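Local structure of dihydropteroate synthase (Mycobacterium smegmatis, 6OMZ) at residues D45-H50 and T86-E91; I76-E81 and T103-V108; T20-M25 and W266-H271; A117-D122 and K140-L145. The protein probably catalyses the condensation of para-aminobenzoate with 6-hydroxymethyl-7,8-dihydropterin diphosphate to form 7,8-dihydropteroate, the immediate precursor of folates. The protein carries 1 engineered substitution. One frame throughout, in Å; residues are numbered along the deposited sequence.

Contact 1 of 4, residues D45-H50 and T86-E91; sequences DRAVEH and TPVIRE
Val48, Val88 and Glu91 form most of this helix-helix interface, with Ala47 filling the space beside them. The axes of helix segments 45-50 and 86-91 approach to 9.1 Å and cross at -41°, and the backbones come nearest where the CA atoms of Val48 and Val88 lie 5.6 Å apart. Val48 does most of its touching with one branch: its CG2 lies 3.9 Å from Val88 CA and 3.8 Å from Glu91 CB, so the methyl rests against the backbone of one residue and the root of the next side chain on that surface. With CG1 anti to the backbone N (chi1 165°), CG2 is left beside that N and turned to the other helix. The branches of Val88 divide the work: CG1 faces Val48 CG2 at 4.1 Å, and CG2 meets Ala47 CB at 3.7 Å. Glu91 runs extended past CG and crosses the Val48 side chain at about a right angle, so that its CB and its carboxylate end, CD and OE1, all lie against Val48 CG2. The other oxygen, Glu91 OE2, stands 4.3 Å from Asp45 OD1, a proximity of like charges that would be mildly unfavourable if both are ionised. Val30 of helix 30-35 touches both Ala47 and Val88, closing one side of the groove between helices 44-56 and 78-93.

Contact 2 of 4, residues I76-E81 and T103-V108; sequences IDPGVE and TMHADV
This is a polar contact between the N-terminal ends of helices 78-93 and 106-114, consecutive helices of the TIM barrel linked through strand 98-102. It is made chiefly by the carboxylate of Glu81, which binds one residue of the 103-108 segment with each oxygen. OE1 accepts from His105 ND1 at 2.7 Å, using its syn lone pair, with an N-H...O angle of 155°. The oxygen lies nearly in the imidazole plane, yet carboxylate and ring planes are 86° apart: the histidine meets the acid with its edge. OE2 accepts a hydrogen bond from Thr103 OG1 at 2.7 Å, but this donor comes from above the carboxylate plane. A water adds a third bond by donating to OE2 and accepting from Met104 N, so the group is gripped at both oxygens and its rotation is fixed. Glu81 reaches this far because CG is anti to the backbone N (chi1 -175°) and the chain stays extended.

Thr103 is itself positioned by an ST turn, OG1 accepting from His105 N at 3.2 Å. Apolar atoms fill in beside the bonds: Val108 CG2 lies 4.0 Å from Pro78 CB, and Val108 CG1 packs 4.0 Å from Glu81 CG. Pro78 CG sits over one face of the His105 ring. Asp77 occupies the N-cap position of helix 78-93. Glu67, in a loop, touches Ile76, Glu81 and His105, while Ala106 N at the start of helix 106-114 is bonded to Asp129.

Contact 3 of 4, residues T20-M25 and W266-H271; sequences TPVQVM and WGVRVH. With PMM (pterin-6-yl-methyl-monophosphate), chain D.
Gln23 and Trp266 meet through both backbone and side chain: Gln23 N donates to Trp266 O at 2.9 Å, and Gln23 CG lies over the indole face, 4.2 Å from the centroid of the five-membered ring, a CH-pi contact. A chi1 of 163° swings the indole of Trp266 back toward Gln23 and the neighbouring strand. The ladder continues as Val268 N to Gln23 O, Met25 N to Val268 O and Val270 N to Met25 O. It joins strands 23-29 and 267-270 in parallel, their segment axes 20° apart.

Val24 packs on one face of the sheet, its CG2 4.1 Å from Val268 CG2; helices 250-262 and 273-287 cover that face. On the other, Met25 SD lies 3.8 Å from Arg269 CG, against the arginine's aliphatic part.

Arg269 stretches out from CG to NE and reaches the bound pterin-6-yl-methyl-monophosphate. Its NH1 and NH2 both donate to O2P, at 2.8 and 2.9 Å, while N8 of the pterin sits over the guanidinium face. Asp63 and Asp102 form salt bridges to NE and NH2 respectively. From just past the strand end, His271 NE2 donates to O1P at 2.6 Å, nearly in the ring plane. These pocket residues at the C-terminal end of a parallel strand place the ligand as expected for the TIM-barrel fold of pterin-binding enzymes.

Contact 4 of 4, residues A117-D122 and K140-L145; sequences AHIVND and KVPWIL. With PMM (pterin-6-yl-methyl-monophosphate), chain D.
Strands 119-122 and 143-146 run parallel, their segment axes 4.9 Å apart at a 15° angle, and are joined by Val120 N to Pro142 O, Ile144 N to Val120 O and Asp122 N to Ile144 O. With helix 132-139 between them they form a beta-alpha-beta unit of the TIM barrel. On the face bearing Asn121 and Ile144, the isoleucine reaches back with CD1 to Ile119 CG2 at 3.7 Å, while its CG2 lies 3.5 Å from Asn121 OD1, flanking the amide. On the face bearing Val120 and Asp122, the indole of Trp143 lies alongside the aspartate, pointing the same way, with carboxylate and ring planes only 20° apart. Trp143 NE1 comes 3.5 Å from Asp122 CB yet has no hydrogen-bond partner in the model. The carboxylate is engaged elsewhere, by Ser124 and the backbone N of Gly126, and Leu145 CD2 sits over one indole face. Asn121 extends away from its own backbone N and presents its amide to the bound pterin-6-yl-methyl-monophosphate in a two-point match: ND2 donates to ring N1 at 3.1 Å, and OD1 accepts from the exocyclic N2 at 2.9 Å with an almost straight N-H...O angle of 174°.

How the contacts relate
From the N terminus, residues 20-25 open the longest loop, closed only when 266-271 adds the last barrel strand beside the first; contact 3 thus encloses the other three. Inside it, contact 1 opens at 45-50 and contact 2 at 76-81, before 86-91 closes the former and 103-108 the latter. These two loops cross, and both use helix 78-93, on the outer layer. Contact 4 then follows in series, closing a short beta-alpha-beta loop. It touches contact 1 where Ile89 packs on Ala117, and contact 2 through a probable Thr103 N to Asn121 O hydrogen bond. Contacts 3 and 4 share the sheet and the ligand, meeting where Met25 CE packs on Ile144 CD1.

Contact 1 of 4, residues D45-H50 and T86-E91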
# COMPACT_ATOMS: atom_id res chain seq x y z
N ASP A 45 15.88 -11.66 -10.36
CA ASP A 45 16.58 -10.57 -11.04
C ASP A 45 15.60 -9.59 -11.70
O ASP A 45 15.85 -8.38 -11.73
CB ASP A 45 17.55 -11.12 -12.08
CG ASP A 45 18.68 -11.93 -11.46
OD1 ASP A 45 18.97 -11.73 -10.26
OD2 ASP A 45 19.28 -12.77 -12.17
N ARG A 46 14.50 -10.10 -12.26
CA ARG A 46 13.52 -9.21 -12.87
C ARG A 46 12.88 -8.31 -11.82
O ARG A 46 12.68 -7.11 -12.06
CB ARG A 46 12.44 -10.02 -13.60
CG ARG A 46 11.57 -9.18 -14.53
CD ARG A 46 10.09 -9.56 -14.47
NE ARG A 46 9.74 -10.70 -15.31
CZ ARG A 46 8.99 -10.61 -16.42
NH1 ARG A 46 8.52 -9.44 -16.83
NH2 ARG A 46 8.72 -11.71 -17.12
N ALA A 47 12.55 -8.87 -10.65
CA ALA A 47 11.95 -8.06 -9.59
C ALA A 47 12.94 -7.05 -9.04
O ALA A 47 12.57 -5.91 -8.74
CB ALA A 47 11.42 -8.96 -8.47
N VAL A 48 14.21 -7.45 -8.90
CA VAL A 48 15.22 -6.50 -8.43
C VAL A 48 15.39 -5.36 -9.42
O VAL A 48 15.44 -4.19 -9.04
CB VAL A 48 16.54 -7.23 -8.15
CG1 VAL A 48 17.68 -6.23 -8.02
CG2 VAL A 48 16.42 -8.09 -6.90
N GLU A 49 15.50 -5.69 -10.72
CA GLU A 49 15.63 -4.62 -11.71
C GLU A 49 14.40 -3.73 -11.74
O GLU A 49 14.50 -2.53 -11.99
CB GLU A 49 15.89 -5.21 -13.10
CG GLU A 49 17.24 -5.91 -13.24
CD GLU A 49 18.43 -4.98 -13.03
OE1 GLU A 49 18.30 -3.75 -13.27
OE2 GLU A 49 19.50 -5.48 -12.61
N HIS A 50 13.23 -4.31 -11.47
CA HIS A 50 12.01 -3.52 -11.36
C HIS A 50 12.12 -2.51 -10.22
O HIS A 50 11.87 -1.31 -10.41
CB HIS A 50 10.81 -4.45 -11.15
CG HIS A 50 9.48 -3.76 -11.20
ND1 HIS A 50 8.32 -4.36 -10.78
CD2 HIS A 50 9.13 -2.53 -11.64
CE1 HIS A 50 7.31 -3.53 -10.95
NE2 HIS A 50 7.78 -2.42 -11.48
N THR A 86 12.39 -12.68 -0.02
CA THR A 86 13.64 -12.35 0.69
C THR A 86 14.85 -12.15 -0.23
O THR A 86 15.65 -11.24 0.04
CB THR A 86 13.97 -13.39 1.78
OG1 THR A 86 13.91 -14.73 1.27
CG2 THR A 86 13.00 -13.24 2.95
N PRO A 87 15.04 -12.93 -1.31
CA PRO A 87 16.18 -12.63 -2.20
C PRO A 87 16.08 -11.25 -2.83
O PRO A 87 17.11 -10.58 -3.04
CB PRO A 87 16.11 -13.73 -3.28
CG PRO A 87 15.28 -14.83 -2.66
CD PRO A 87 14.30 -14.13 -1.77
N VAL A 88 14.87 -10.83 -3.16
CA VAL A 88 14.66 -9.51 -3.75
C VAL A 88 14.97 -8.43 -2.73
O VAL A 88 15.65 -7.45 -3.03
CB VAL A 88 13.21 -9.40 -4.28
CG1 VAL A 88 12.91 -7.97 -4.76
CG2 VAL A 88 12.97 -10.42 -5.39
N ILE A 89 14.47 -8.61 -1.51
CA ILE A 89 14.70 -7.62 -0.46
C ILE A 89 16.18 -7.53 -0.14
O ILE A 89 16.72 -6.44 0.07
CB ILE A 89 13.86 -7.98 0.78
CG1 ILE A 89 12.36 -7.86 0.46
CG2 ILE A 89 14.22 -7.07 1.97
CD1 ILE A 89 11.45 -8.47 1.54
N ARG A 90 16.87 -8.68 -0.08
CA ARG A 90 18.30 -8.65 0.23
C ARG A 90 19.09 -7.84 -0.79
O ARG A 90 19.95 -7.03 -0.42
CB ARG A 90 18.86 -10.08 0.32
CG ARG A 90 18.73 -10.72 1.70
CD ARG A 90 19.56 -12.01 1.79
NE ARG A 90 19.02 -13.06 0.92
CZ ARG A 90 18.07 -13.92 1.29
NH1 ARG A 90 17.55 -13.87 2.51
NH2 ARG A 90 17.65 -14.84 0.43
N GLU A 91 18.80 -8.02 -2.08
CA GLU A 91 19.58 -7.31 -3.09
C GLU A 91 19.25 -5.82 -3.12
O GLU A 91 20.14 -4.98 -3.32
CB GLU A 91 19.37 -7.96 -4.46
CG GLU A 91 19.74 -9.43 -4.46
CD GLU A 91 19.80 -10.03 -5.85
OE1 GLU A 91 20.11 -9.30 -6.81
OE2 GLU A 91 19.53 -11.25 -5.98

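Contact 2 of 4, residues I76-E81 and T103-V108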
# COMPACT_ATOMS: atom_id res chain seq x y z
N ILE A 76 -0.65 -19.65 -1.92
CA ILE A 76 0.67 -20.19 -1.63
C ILE A 76 0.90 -20.22 -0.12
O ILE A 76 0.32 -19.45 0.65
CB ILE A 76 1.79 -19.37 -2.31
CG1 ILE A 76 1.81 -17.95 -1.77
CG2 ILE A 76 1.62 -19.36 -3.82
CD1 ILE A 76 3.05 -17.18 -2.15
N ASP A 77 1.78 -21.13 0.30
CA ASP A 77 2.15 -21.27 1.70
C ASP A 77 3.01 -20.08 2.14
O ASP A 77 3.73 -19.49 1.33
CB ASP A 77 2.91 -22.58 1.89
CG ASP A 77 3.53 -22.71 3.27
OD1 ASP A 77 2.80 -23.01 4.23
OD2 ASP A 77 4.76 -22.52 3.39
N PRO A 78 2.95 -19.69 3.42
CA PRO A 78 3.83 -18.60 3.89
C PRO A 78 5.31 -18.88 3.71
O PRO A 78 6.09 -17.94 3.51
CB PRO A 78 3.44 -18.46 5.37
CG PRO A 78 2.01 -18.88 5.41
CD PRO A 78 1.87 -19.99 4.38
N GLY A 79 5.73 -20.15 3.79
CA GLY A 79 7.12 -20.47 3.49
C GLY A 79 7.51 -20.09 2.07
O GLY A 79 8.60 -19.58 1.82
N VAL A 80 6.59 -20.31 1.12
CA VAL A 80 6.84 -19.95 -0.27
C VAL A 80 6.80 -18.44 -0.45
O VAL A 80 7.60 -17.87 -1.20
CB VAL A 80 5.83 -20.67 -1.19
CG1 VAL A 80 5.92 -20.15 -2.62
CG2 VAL A 80 6.07 -22.17 -1.15
N GLU A 81 5.88 -17.76 0.26
CA GLU A 81 5.84 -16.30 0.21
C GLU A 81 7.19 -15.70 0.63
O GLU A 81 7.74 -14.83 -0.05
CB GLU A 81 4.71 -15.79 1.11
CG GLU A 81 4.48 -14.26 1.06
CD GLU A 81 3.44 -13.81 2.09
OE1 GLU A 81 2.92 -14.67 2.83
OE2 GLU A 81 3.16 -12.59 2.19
N THR A 103 2.94 -7.95 3.66
CA THR A 103 2.52 -9.28 4.10
C THR A 103 1.58 -9.13 5.29
O THR A 103 1.66 -8.17 6.06
CB THR A 103 3.73 -10.18 4.47
OG1 THR A 103 3.29 -11.54 4.69
CG2 THR A 103 4.40 -9.69 5.76
N MET A 104 0.65 -10.10 5.40
CA MET A 104 -0.21 -10.27 6.56
C MET A 104 0.33 -11.30 7.55
O MET A 104 -0.31 -11.54 8.58
CB MET A 104 -1.61 -10.76 6.16
CG MET A 104 -2.32 -10.02 5.07
SD MET A 104 -3.91 -10.84 4.76
CE MET A 104 -3.40 -12.39 4.02
N HIS A 105 1.44 -11.95 7.24
CA HIS A 105 1.89 -13.12 7.98
C HIS A 105 3.13 -12.78 8.78
O HIS A 105 4.12 -12.30 8.23
CB HIS A 105 2.15 -14.28 7.01
CG HIS A 105 0.96 -14.61 6.17
ND1 HIS A 105 1.00 -14.62 4.79
CD2 HIS A 105 -0.32 -14.91 6.51
CE1 HIS A 105 -0.20 -14.94 4.32
NE2 HIS A 105 -1.02 -15.12 5.34
N ALA A 106 3.06 -13.01 10.10
CA ALA A 106 4.10 -12.54 11.01
C ALA A 106 5.44 -13.20 10.70
O ALA A 106 6.49 -12.54 10.76
CB ALA A 106 3.68 -12.80 12.45
N ASP A 107 5.44 -14.49 10.38
CA ASP A 107 6.69 -15.18 10.11
C ASP A 107 7.33 -14.65 8.84
O ASP A 107 8.56 -14.53 8.75
CB ASP A 107 6.46 -16.70 10.02
CG ASP A 107 6.17 -17.35 11.36
OD1 ASP A 107 6.25 -16.68 12.41
OD2 ASP A 107 5.86 -18.56 11.35
N VAL A 108 6.51 -14.29 7.85
CA VAL A 108 7.02 -13.69 6.62
C VAL A 108 7.60 -12.30 6.90
O VAL A 108 8.70 -11.97 6.42
CB VAL A 108 5.92 -13.64 5.55
CG1 VAL A 108 6.41 -12.90 4.32
CG2 VAL A 108 5.48 -15.05 5.17
O HOH W 1 0.38 -11.86 2.88

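Contact 3 of 4, residues T20-M25 and W266-H271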
# COMPACT_ATOMS: atom_id res chain seq x y z
N THR A 20 8.36 18.60 4.30
CA THR A 20 7.78 17.27 4.50
C THR A 20 7.05 16.80 3.24
O THR A 20 5.83 16.92 3.14
CB THR A 20 6.82 17.24 5.70
OG1 THR A 20 6.05 18.45 5.73
CG2 THR A 20 7.59 17.09 7.00
N PRO A 21 7.79 16.26 2.28
CA PRO A 21 7.18 15.82 1.02
C PRO A 21 6.54 14.45 1.16
O PRO A 21 6.95 13.62 1.98
CB PRO A 21 8.36 15.78 0.05
CG PRO A 21 9.51 15.38 0.93
CD PRO A 21 9.25 16.00 2.29
N VAL A 22 5.54 14.21 0.31
CA VAL A 22 4.88 12.91 0.27
C VAL A 22 5.88 11.84 -0.17
O VAL A 22 6.66 12.03 -1.11
CB VAL A 22 3.65 12.96 -0.65
CG1 VAL A 22 4.04 13.41 -2.05
CG2 VAL A 22 2.96 11.61 -0.69
N GLN A 23 5.85 10.70 0.52
CA GLN A 23 6.68 9.56 0.15
C GLN A 23 5.99 8.77 -0.96
O GLN A 23 4.84 8.34 -0.81
CB GLN A 23 6.91 8.66 1.36
CG GLN A 23 7.49 9.39 2.56
CD GLN A 23 8.90 9.87 2.30
OE1 GLN A 23 9.14 11.06 2.09
NE2 GLN A 23 9.85 8.94 2.30
N VAL A 24 6.69 8.56 -2.07
CA VAL A 24 6.16 7.72 -3.14
C VAL A 24 6.64 6.29 -2.91
O VAL A 24 7.84 6.02 -2.93
CB VAL A 24 6.57 8.25 -4.52
CG1 VAL A 24 6.15 7.26 -5.62
CG2 VAL A 24 5.88 9.59 -4.76
N MET A 25 5.70 5.38 -2.69
CA MET A 25 5.98 3.97 -2.46
C MET A 25 5.69 3.20 -3.75
O MET A 25 4.52 3.06 -4.13
CB MET A 25 5.15 3.46 -1.29
CG MET A 25 5.25 1.96 -1.03
SD MET A 25 4.05 1.42 0.20
CE MET A 25 4.80 2.02 1.72
N TRP A 266 0.80 11.25 4.09
CA TRP A 266 2.22 10.96 4.28
C TRP A 266 2.81 10.26 3.06
O TRP A 266 3.97 10.51 2.69
CB TRP A 266 2.40 10.10 5.54
CG TRP A 266 3.74 9.40 5.62
CD1 TRP A 266 4.91 9.91 6.11
CD2 TRP A 266 4.03 8.06 5.20
NE1 TRP A 266 5.92 8.97 6.01
CE2 TRP A 266 5.40 7.83 5.45
CE3 TRP A 266 3.26 7.03 4.63
CZ2 TRP A 266 6.03 6.61 5.16
CZ3 TRP A 266 3.89 5.81 4.33
CH2 TRP A 266 5.26 5.61 4.60
N GLY A 267 2.04 9.36 2.44
CA GLY A 267 2.55 8.62 1.30
C GLY A 267 1.46 8.19 0.35
O GLY A 267 0.26 8.23 0.66
N VAL A 268 1.90 7.75 -0.84
CA VAL A 268 1.03 7.13 -1.84
C VAL A 268 1.70 5.84 -2.30
O VAL A 268 2.90 5.82 -2.55
CB VAL A 268 0.76 8.06 -3.04
CG1 VAL A 268 -0.04 9.28 -2.62
CG2 VAL A 268 2.09 8.53 -3.71
N ARG A 269 0.90 4.76 -2.44
CA ARG A 269 1.39 3.47 -2.92
C ARG A 269 0.95 3.31 -4.37
O ARG A 269 -0.25 3.31 -4.66
CB ARG A 269 0.85 2.33 -2.04
CG ARG A 269 1.37 0.93 -2.40
CD ARG A 269 0.71 -0.14 -1.51
NE ARG A 269 1.15 -1.49 -1.85
CZ ARG A 269 0.60 -2.24 -2.81
NH1 ARG A 269 -0.41 -1.77 -3.54
NH2 ARG A 269 1.05 -3.46 -3.05
N VAL A 270 1.93 3.20 -5.29
CA VAL A 270 1.63 3.23 -6.73
C VAL A 270 2.46 2.19 -7.48
O VAL A 270 3.57 1.82 -7.08
CB VAL A 270 1.87 4.62 -7.36
CG1 VAL A 270 1.00 5.71 -6.67
CG2 VAL A 270 3.36 5.00 -7.27
N HIS A 271 1.91 1.73 -8.60
CA HIS A 271 2.68 0.90 -9.52
C HIS A 271 3.49 1.76 -10.48
O HIS A 271 4.67 1.47 -10.75
CB HIS A 271 1.73 -0.02 -10.30
CG HIS A 271 0.98 -0.97 -9.43
ND1 HIS A 271 1.46 -2.23 -9.12
CD2 HIS A 271 -0.22 -0.85 -8.80
CE1 HIS A 271 0.58 -2.85 -8.34
NE2 HIS A 271 -0.44 -2.04 -8.13
N5 PMM D . -3.35 -2.53 -2.05
C6 PMM D . -2.87 -3.75 -2.39
C7 PMM D . -1.83 -4.32 -1.69
N8 PMM D . -1.23 -3.76 -0.63
N1 PMM D . -1.15 -2.03 0.84
C2 PMM D . -1.61 -0.87 1.28
N2 PMM D . -1.10 -0.34 2.39
N3 PMM D . -2.61 -0.18 0.66
C4 PMM D . -3.27 -0.60 -0.48
O4 PMM D . -4.15 0.09 -0.99
C4A PMM D . -2.81 -1.90 -0.99
C8A PMM D . -1.73 -2.57 -0.29
C9 PMM D . -3.61 -4.48 -3.48
O10 PMM D . -3.37 -3.82 -4.76
PA PMM D . -2.22 -4.16 -5.85
O1P PMM D . -2.40 -3.15 -6.93
O2P PMM D . -0.85 -4.04 -5.19
O3P PMM D . -2.42 -5.59 -6.34
O HOH W 2 5.74 12.39 3.91

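Contact 4 of 4, residues A117-D122 and K140-L145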
# COMPACT_ATOMS: atom_id res chain seq x y z
N ALA A 117 14.28 -5.42 5.02
CA ALA A 117 13.12 -4.54 4.99
C ALA A 117 13.11 -3.69 6.26
O ALA A 117 13.55 -4.12 7.32
CB ALA A 117 11.83 -5.35 4.89
N HIS A 118 12.60 -2.47 6.13
CA HIS A 118 12.56 -1.54 7.26
C HIS A 118 11.16 -1.07 7.63
O HIS A 118 11.03 -0.28 8.56
CB HIS A 118 13.43 -0.31 6.96
CG HIS A 118 14.90 -0.55 7.14
ND1 HIS A 118 15.86 0.29 6.62
CD2 HIS A 118 15.57 -1.54 7.78
CE1 HIS A 118 17.06 -0.17 6.93
NE2 HIS A 118 16.91 -1.28 7.63
N ILE A 119 10.13 -1.52 6.91
CA ILE A 119 8.74 -1.19 7.20
C ILE A 119 7.93 -2.46 6.94
O ILE A 119 8.24 -3.22 6.02
CB ILE A 119 8.23 -0.05 6.28
CG1 ILE A 119 9.04 1.24 6.46
CG2 ILE A 119 6.73 0.21 6.47
CD1 ILE A 119 8.76 2.22 5.32
N VAL A 120 6.87 -2.68 7.72
CA VAL A 120 5.94 -3.79 7.50
C VAL A 120 4.61 -3.21 7.05
O VAL A 120 4.05 -2.34 7.74
CB VAL A 120 5.75 -4.66 8.75
CG1 VAL A 120 4.70 -5.76 8.48
CG2 VAL A 120 7.07 -5.28 9.16
N ASN A 121 4.10 -3.68 5.91
CA ASN A 121 2.86 -3.20 5.33
C ASN A 121 1.82 -4.32 5.40
O ASN A 121 1.88 -5.27 4.61
CB ASN A 121 3.09 -2.76 3.88
CG ASN A 121 1.80 -2.33 3.20
OD1 ASN A 121 0.87 -1.88 3.86
ND2 ASN A 121 1.75 -2.46 1.87
N ASP A 122 0.86 -4.20 6.32
CA ASP A 122 -0.07 -5.29 6.65
C ASP A 122 -1.48 -4.93 6.19
O ASP A 122 -2.17 -4.15 6.85
CB ASP A 122 -0.01 -5.54 8.15
CG ASP A 122 -0.85 -6.72 8.60
OD1 ASP A 122 -1.59 -7.35 7.79
OD2 ASP A 122 -0.76 -7.02 9.81
N LYS A 140 10.87 -2.73 16.27
CA LYS A 140 10.93 -1.27 16.40
C LYS A 140 11.11 -0.59 15.04
O LYS A 140 11.95 0.29 14.86
CB LYS A 140 12.02 -0.87 17.39
CG LYS A 140 11.73 -1.33 18.82
CD LYS A 140 12.70 -0.74 19.83
CE LYS A 140 12.19 -0.93 21.24
NZ LYS A 140 10.97 -0.10 21.50
N VAL A 141 10.30 -1.01 14.07
CA VAL A 141 10.24 -0.41 12.74
C VAL A 141 8.81 0.04 12.50
O VAL A 141 7.89 -0.37 13.23
CB VAL A 141 10.73 -1.39 11.65
CG1 VAL A 141 12.21 -1.76 11.85
CG2 VAL A 141 9.83 -2.64 11.61
N PRO A 142 8.57 0.90 11.51
CA PRO A 142 7.20 1.35 11.25
C PRO A 142 6.29 0.21 10.82
O PRO A 142 6.71 -0.75 10.16
CB PRO A 142 7.37 2.39 10.14
CG PRO A 142 8.76 2.90 10.31
CD PRO A 142 9.55 1.68 10.73
N TRP A 143 5.02 0.34 11.19
CA TRP A 143 3.99 -0.64 10.86
C TRP A 143 2.83 0.10 10.21
O TRP A 143 2.26 1.01 10.82
CB TRP A 143 3.53 -1.38 12.13
CG TRP A 143 2.62 -2.58 11.94
CD1 TRP A 143 2.32 -3.22 10.77
CD2 TRP A 143 1.90 -3.26 12.97
NE1 TRP A 143 1.46 -4.27 11.01
CE2 TRP A 143 1.18 -4.31 12.36
CE3 TRP A 143 1.79 -3.09 14.36
CZ2 TRP A 143 0.37 -5.19 13.08
CZ3 TRP A 143 0.98 -3.97 15.08
CH2 TRP A 143 0.28 -5.01 14.44
N ILE A 144 2.52 -0.26 8.96
CA ILE A 144 1.38 0.29 8.24
C ILE A 144 0.18 -0.60 8.49
O ILE A 144 0.20 -1.79 8.14
CB ILE A 144 1.67 0.40 6.73
CG1 ILE A 144 2.86 1.34 6.46
CG2 ILE A 144 0.43 0.91 5.97
CD1 ILE A 144 3.46 1.18 5.05
N LEU A 145 -0.87 -0.03 9.08
CA LEU A 145 -2.12 -0.74 9.36
C LEU A 145 -3.16 -0.32 8.32
O LEU A 145 -3.68 0.80 8.38
CB LEU A 145 -2.62 -0.42 10.77
CG LEU A 145 -1.64 -0.71 11.91
CD1 LEU A 145 -2.09 -0.00 13.18
CD2 LEU A 145 -1.55 -2.22 12.15
N5 PMM D . -3.35 -2.53 -2.05
C6 PMM D . -2.87 -3.75 -2.39
C7 PMM D . -1.83 -4.32 -1.69
N8 PMM D . -1.23 -3.76 -0.63
N1 PMM D . -1.15 -2.03 0.84
C2 PMM D . -1.61 -0.87 1.28
N2 PMM D . -1.10 -0.34 2.39
N3 PMM D . -2.61 -0.18 0.66
C4 PMM D . -3.27 -0.60 -0.48
O4 PMM D . -4.15 0.09 -0.99
C4A PMM D . -2.81 -1.90 -0.99
C8A PMM D . -1.73 -2.57 -0.29
C9 PMM D . -3.61 -4.48 -3.48
O10 PMM D . -3.37 -3.82 -4.76
PA PMM D . -2.22 -4.16 -5.85
O1P PMM D . -2.40 -3.15 -6.93
O2P PMM D . -0.85 -4.04 -5.19
O3P PMM D . -2.42 -5.59 -6.34